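Local coordinates for protein ftsY (Mycoplasma mycoides, PDB 1ZU5) that is the SRP receptor FtsY, a protein that joins an SRP54-type helical bundle to a GTPase domain of the P-loop NTPase clan, at residues Asn114-Thr119 with Thr149-Glu154; Ile138-Thr143 with Val164-Ala169. All blocks are in the same frame, centred on the assembly; numbering follows the deposited sequence.

Contact 1: residues Asn114-Thr119 with Thr149-Glu154; sequences NGTGKT and TQQLEE
The end of a probable P-loop (Walker A) in this SRP-type GTPase domain, where the loop runs into the first turn of helix 115-131, meets helix 148-158 through one glutamine that serves two threonines. The short segments run roughly parallel, their axes 9.9 Å apart and crossing at -30°, a gap wide enough for the Gln-151 side chain to reach across. Asn-114 caps the start of the first helix, its OD1 accepting from Gly-117 N at 2.9 Å and, weakly, from Thr-116 N. Extended beyond CG, the Gln-151 chain meets Thr-116 and Thr-119 at about right angles and spends both ends of its amide. NE2 of Gln-151 donates to OG1 of Thr-116 over 3.1 Å, nearly straight and in the amide plane. On the other branch, Thr-119 OG1 donates to Gln-151 OE1 at 2.8 Å, arriving from above the carbonyl plane. Together the two bonds, one in plane and one not, should favour this rotation of the amide. Thr-119 turns OG1 between its backbone N and carbonyl carbon (chi1 62°), which leaves CG2 beside Leu-152 CG at 3.8 Å. Leu-152, which itself rests on Ile-138 and Ala-140 of the sheet, also brings CD2 to 3.7 Å from Thr-119 CB.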
loop_
_atom_site.group_PDB
_atom_site.type_symbol
_atom_site.label_atom_id
_atom_site.label_comp_id
_atom_site.label_asym_id
_atom_site.label_seq_id
_atom_site.Cartn_x
_atom_site.Cartn_y
_atom_site.Cartn_z
ATOM N N ASN A 114 -1.426 5.913 11.145
ATOM C CA ASN A 114 -1.298 5.060 12.302
ATOM C C ASN A 114 0.143 4.699 12.593
ATOM O O ASN A 114 0.773 3.978 11.845
ATOM C CB ASN A 114 -2.164 3.806 12.160
ATOM C CG ASN A 114 -2.234 3.013 13.478
ATOM O OD1 ASN A 114 -1.235 2.413 13.900
ATOM N ND2 ASN A 114 -3.398 3.063 14.156
ATOM N N GLY A 115 0.668 5.188 13.708
ATOM C CA GLY A 115 2.020 4.893 14.114
ATOM C C GLY A 115 2.384 3.434 14.313
ATOM O O GLY A 115 3.530 3.079 14.057
ATOM N N THR A 116 1.446 2.591 14.760
ATOM C CA THR A 116 1.695 1.146 14.873
ATOM C C THR A 116 1.711 0.474 13.501
ATOM O O THR A 116 2.395 -0.516 13.298
ATOM C CB THR A 116 0.622 0.431 15.789
ATOM O OG1 THR A 116 0.635 1.009 17.101
ATOM C CG2 THR A 116 0.881 -1.066 15.915
ATOM N N GLY A 117 0.916 0.978 12.565
ATOM C CA GLY A 117 0.916 0.450 11.209
ATOM C C GLY A 117 2.266 0.682 10.535
ATOM O O GLY A 117 2.754 -0.188 9.822
ATOM N N LYS A 118 2.888 1.836 10.812
ATOM C CA LYS A 118 4.219 2.169 10.336
ATOM C C LYS A 118 5.269 1.259 10.951
ATOM O O LYS A 118 6.117 0.697 10.253
ATOM C CB LYS A 118 4.545 3.640 10.670
ATOM C CG LYS A 118 3.984 4.646 9.696
ATOM C CD LYS A 118 4.073 6.122 10.174
ATOM C CE LYS A 118 5.175 6.385 11.136
ATOM N NZ LYS A 118 5.409 7.825 11.327
ATOM N N THR A 119 5.258 1.102 12.261
ATOM C CA THR A 119 6.305 0.269 12.799
ATOM C C THR A 119 6.169 -1.195 12.377
ATOM O O THR A 119 7.178 -1.868 12.162
ATOM C CB THR A 119 6.411 0.374 14.337
ATOM O OG1 THR A 119 5.173 -0.078 14.935
ATOM C CG2 THR A 119 6.760 1.782 14.723
ATOM N N THR A 149 9.467 3.646 19.413
ATOM C CA THR A 149 10.786 3.027 19.521
ATOM C C THR A 149 10.681 1.672 20.178
ATOM O O THR A 149 11.308 0.732 19.748
ATOM C CB THR A 149 11.822 3.960 20.258
ATOM O OG1 THR A 149 11.956 5.188 19.518
ATOM C CG2 THR A 149 13.206 3.318 20.342
ATOM N N GLN A 150 9.877 1.576 21.214
ATOM C CA GLN A 150 9.714 0.349 21.972
ATOM C C GLN A 150 9.139 -0.724 21.070
ATOM O O GLN A 150 9.572 -1.855 21.118
ATOM C CB GLN A 150 8.868 0.584 23.246
ATOM C CG GLN A 150 9.585 1.461 24.296
ATOM C CD GLN A 150 9.697 0.835 25.728
ATOM O OE1 GLN A 150 9.990 -0.378 25.904
ATOM N NE2 GLN A 150 9.508 1.682 26.755
ATOM N N GLN A 151 8.214 -0.356 20.201
ATOM C CA GLN A 151 7.657 -1.303 19.232
ATOM C C GLN A 151 8.711 -1.864 18.300
ATOM O O GLN A 151 8.749 -3.080 18.067
ATOM C CB GLN A 151 6.545 -0.662 18.418
ATOM C CG GLN A 151 5.285 -0.454 19.234
ATOM C CD GLN A 151 4.231 0.233 18.437
ATOM O OE1 GLN A 151 4.528 0.986 17.494
ATOM N NE2 GLN A 151 2.983 0.032 18.824
ATOM N N LEU A 152 9.543 -0.983 17.745
ATOM C CA LEU A 152 10.600 -1.452 16.871
ATOM C C LEU A 152 11.637 -2.306 17.614
ATOM O O LEU A 152 12.070 -3.280 17.072
ATOM C CB LEU A 152 11.254 -0.305 16.095
ATOM C CG LEU A 152 10.320 0.381 15.095
ATOM C CD1 LEU A 152 10.960 1.668 14.604
ATOM C CD2 LEU A 152 9.936 -0.544 13.919
ATOM N N GLU A 153 12.016 -1.953 18.841
ATOM C CA GLU A 153 12.920 -2.792 19.653
ATOM C C GLU A 153 12.428 -4.206 19.904
ATOM O O GLU A 153 13.225 -5.107 20.006
ATOM C CB GLU A 153 13.132 -2.175 21.028
ATOM C CG GLU A 153 13.899 -0.889 20.990
ATOM C CD GLU A 153 14.132 -0.331 22.363
ATOM O OE1 GLU A 153 13.247 -0.429 23.265
ATOM O OE2 GLU A 153 15.248 0.185 22.525
ATOM N N GLU A 154 11.123 -4.364 20.094
ATOM C CA GLU A 154 10.482 -5.659 20.264
ATOM C C GLU A 154 10.423 -6.484 18.975
ATOM O O GLU A 154 10.572 -7.692 19.006
ATOM C CB GLU A 154 9.061 -5.454 20.829
ATOM C CG GLU A 154 9.057 -4.961 22.251
ATOM C CD GLU A 154 9.997 -5.763 23.131
ATOM O OE1 GLU A 154 9.935 -7.011 23.050
ATOM O OE2 GLU A 154 10.810 -5.160 23.887
#

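Contact 2: residues Ile138-Thr143 with Val164-Ala169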
loop_
_atom_site.group_PDB
_atom_site.type_symbol
_atom_site.label_atom_id
_atom_site.label_comp_id
_atom_site.label_asym_id
_atom_site.label_seq_id
_atom_site.Cartn_x
_atom_site.Cartn_y
_atom_site.Cartn_z
ATOM N N ILE A 138 17.197 -0.159 10.556
ATOM C CA ILE A 138 15.997 0.601 10.859
ATOM C C ILE A 138 16.369 1.859 11.642
ATOM O O ILE A 138 17.175 1.800 12.560
ATOM C CB ILE A 138 14.982 -0.232 11.662
ATOM C CG1 ILE A 138 14.444 -1.390 10.832
ATOM C CG2 ILE A 138 13.810 0.645 12.078
ATOM C CD1 ILE A 138 13.697 -2.412 11.703
ATOM N N ALA A 139 15.785 2.998 11.268
ATOM C CA ALA A 139 15.984 4.252 11.972
ATOM C C ALA A 139 14.663 4.619 12.681
ATOM O O ALA A 139 13.635 4.948 12.043
ATOM C CB ALA A 139 16.396 5.333 11.008
ATOM N N ALA A 140 14.667 4.519 14.004
ATOM C CA ALA A 140 13.448 4.798 14.749
ATOM C C ALA A 140 13.362 6.340 14.945
ATOM O O ALA A 140 13.698 6.875 16.027
ATOM C CB ALA A 140 13.472 4.013 16.102
ATOM N N ALA A 141 12.952 7.055 13.891
ATOM C CA ALA A 141 12.968 8.512 13.931
ATOM C C ALA A 141 11.621 9.184 14.232
ATOM O O ALA A 141 11.552 10.407 14.221
ATOM C CB ALA A 141 13.582 9.073 12.688
ATOM N N ASP A 142 10.573 8.406 14.542
ATOM C CA ASP A 142 9.314 8.936 15.060
ATOM C C ASP A 142 9.430 9.172 16.595
ATOM O O ASP A 142 8.640 8.651 17.409
ATOM C CB ASP A 142 8.226 7.953 14.753
ATOM C CG ASP A 142 6.842 8.561 14.752
ATOM O OD1 ASP A 142 6.656 9.797 14.764
ATOM O OD2 ASP A 142 5.895 7.765 14.675
ATOM N N THR A 143 10.405 9.995 16.979
ATOM C CA THR A 143 10.786 10.165 18.389
ATOM C C THR A 143 9.746 10.870 19.269
ATOM O O THR A 143 9.827 10.813 20.453
ATOM C CB THR A 143 12.140 10.895 18.502
ATOM O OG1 THR A 143 12.064 12.126 17.788
ATOM C CG2 THR A 143 13.286 10.051 17.877
ATOM N N VAL A 164 19.039 -7.566 10.801
ATOM C CA VAL A 164 18.330 -6.281 11.013
ATOM C C VAL A 164 18.781 -5.662 12.325
ATOM O O VAL A 164 18.615 -6.243 13.409
ATOM C CB VAL A 164 16.774 -6.389 11.021
ATOM C CG1 VAL A 164 16.177 -5.025 11.201
ATOM C CG2 VAL A 164 16.235 -7.041 9.755
ATOM N N ASP A 165 19.352 -4.470 12.210
ATOM C CA ASP A 165 19.765 -3.695 13.363
ATOM C C ASP A 165 18.940 -2.417 13.451
ATOM O O ASP A 165 18.207 -2.083 12.518
ATOM C CB ASP A 165 21.261 -3.388 13.255
ATOM C CG ASP A 165 22.110 -4.657 13.165
ATOM O OD1 ASP A 165 22.088 -5.458 14.133
ATOM O OD2 ASP A 165 22.779 -4.855 12.122
ATOM N N LEU A 166 19.072 -1.689 14.560
ATOM C CA LEU A 166 18.216 -0.539 14.835
ATOM C C LEU A 166 19.031 0.619 15.318
ATOM O O LEU A 166 19.962 0.416 16.092
ATOM C CB LEU A 166 17.244 -0.888 15.969
ATOM C CG LEU A 166 16.223 0.158 16.391
ATOM C CD1 LEU A 166 15.202 0.355 15.269
ATOM C CD2 LEU A 166 15.548 -0.284 17.692
ATOM N N VAL A 167 18.656 1.838 14.907
ATOM C CA VAL A 167 19.233 3.044 15.462
ATOM C C VAL A 167 18.137 3.857 16.141
ATOM O O VAL A 167 17.146 4.230 15.516
ATOM C CB VAL A 167 19.972 3.886 14.379
ATOM C CG1 VAL A 167 20.348 5.263 14.922
ATOM C CG2 VAL A 167 21.226 3.172 13.935
ATOM N N LYS A 168 18.307 4.146 17.424
ATOM C CA LYS A 168 17.352 4.995 18.108
ATOM C C LYS A 168 17.996 6.215 18.766
ATOM O O LYS A 168 19.209 6.226 19.015
ATOM C CB LYS A 168 16.562 4.188 19.136
ATOM C CG LYS A 168 17.403 3.490 20.183
ATOM C CD LYS A 168 17.023 2.021 20.215
ATOM C CE LYS A 168 17.883 1.263 21.192
ATOM N NZ LYS A 168 17.582 1.890 22.488
ATOM N N ALA A 169 17.152 7.219 19.030
ATOM C CA ALA A 169 17.457 8.372 19.881
ATOM C C ALA A 169 18.074 7.996 21.225
ATOM O O ALA A 169 17.778 6.937 21.768
ATOM C CB ALA A 169 16.176 9.200 20.118
HETATM O O HOH W 1 14.220 6.487 18.822
#
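Strands 136-140 and 164-168 run side by side in parallel, with Ile-138 paired to Leu-166 and Ala-139 to Val-167, joined by three backbone hydrogen bonds of 2.8 to 2.9 Å: Ile-138 N to Asp-165 O, Val-167 N to Ile-138 O and Ala-140 N to Val-167 O. With helix 148-158 between them in sequence they form a beta-alpha-beta unit at one edge of the sheet, where 164-168 is the outermost strand. Ile-138 and Leu-166 project from the same face. Leu-166 sets CG anti to its backbone N (chi1 -178°), and its CD1 reaches across to Ile-138 CG2 at 3.5 Å; Ala-140 CB lies farther from that methyl. The other branch of Ile-138, through CG1, carries CD1 to 3.6 Å from Val-164 CG1, and Ala-126 of helix 115-131 packs on both residues. Beyond the regular pairing the chains diverge, and a water bridges them, donating to Ala-140 O and accepting from Ala-169 N. Past it, Thr-143 CG2 touches Ala-169 CB at 3.8 Å, while Thr-143 OG1 is hydrogen-bonded to Ala-174 O. The strands are therefore held by backbone bonds and methyl packing, and water carries the polar link on where direct pairing stops.

In the fold
The two contacts illustrate how a P-loop NTPase fold lays helices over a mostly parallel sheet: their segments alternate along the chain and their centres lie 10 Å apart. Helix 148-158, which meets the probable Walker A helix in contact 1, also connects the two strands of contact 2. Its Glu-153 forms a salt bridge from OE2 to Lys-168 NZ at 2.9 Å, and Thr-149 CG2 packs 3.7 Å from Lys-168 CB, tying helix to edge strand. Within the probable P-loop, Lys-118 NZ of contact 1 lies 3.4 Å from Asp-142 OD2 of contact 2, a long, weak ion pair; that carboxylate also has a salt bridge to Arg-145, and Lys-118 NZ bonds to Thr-199 O.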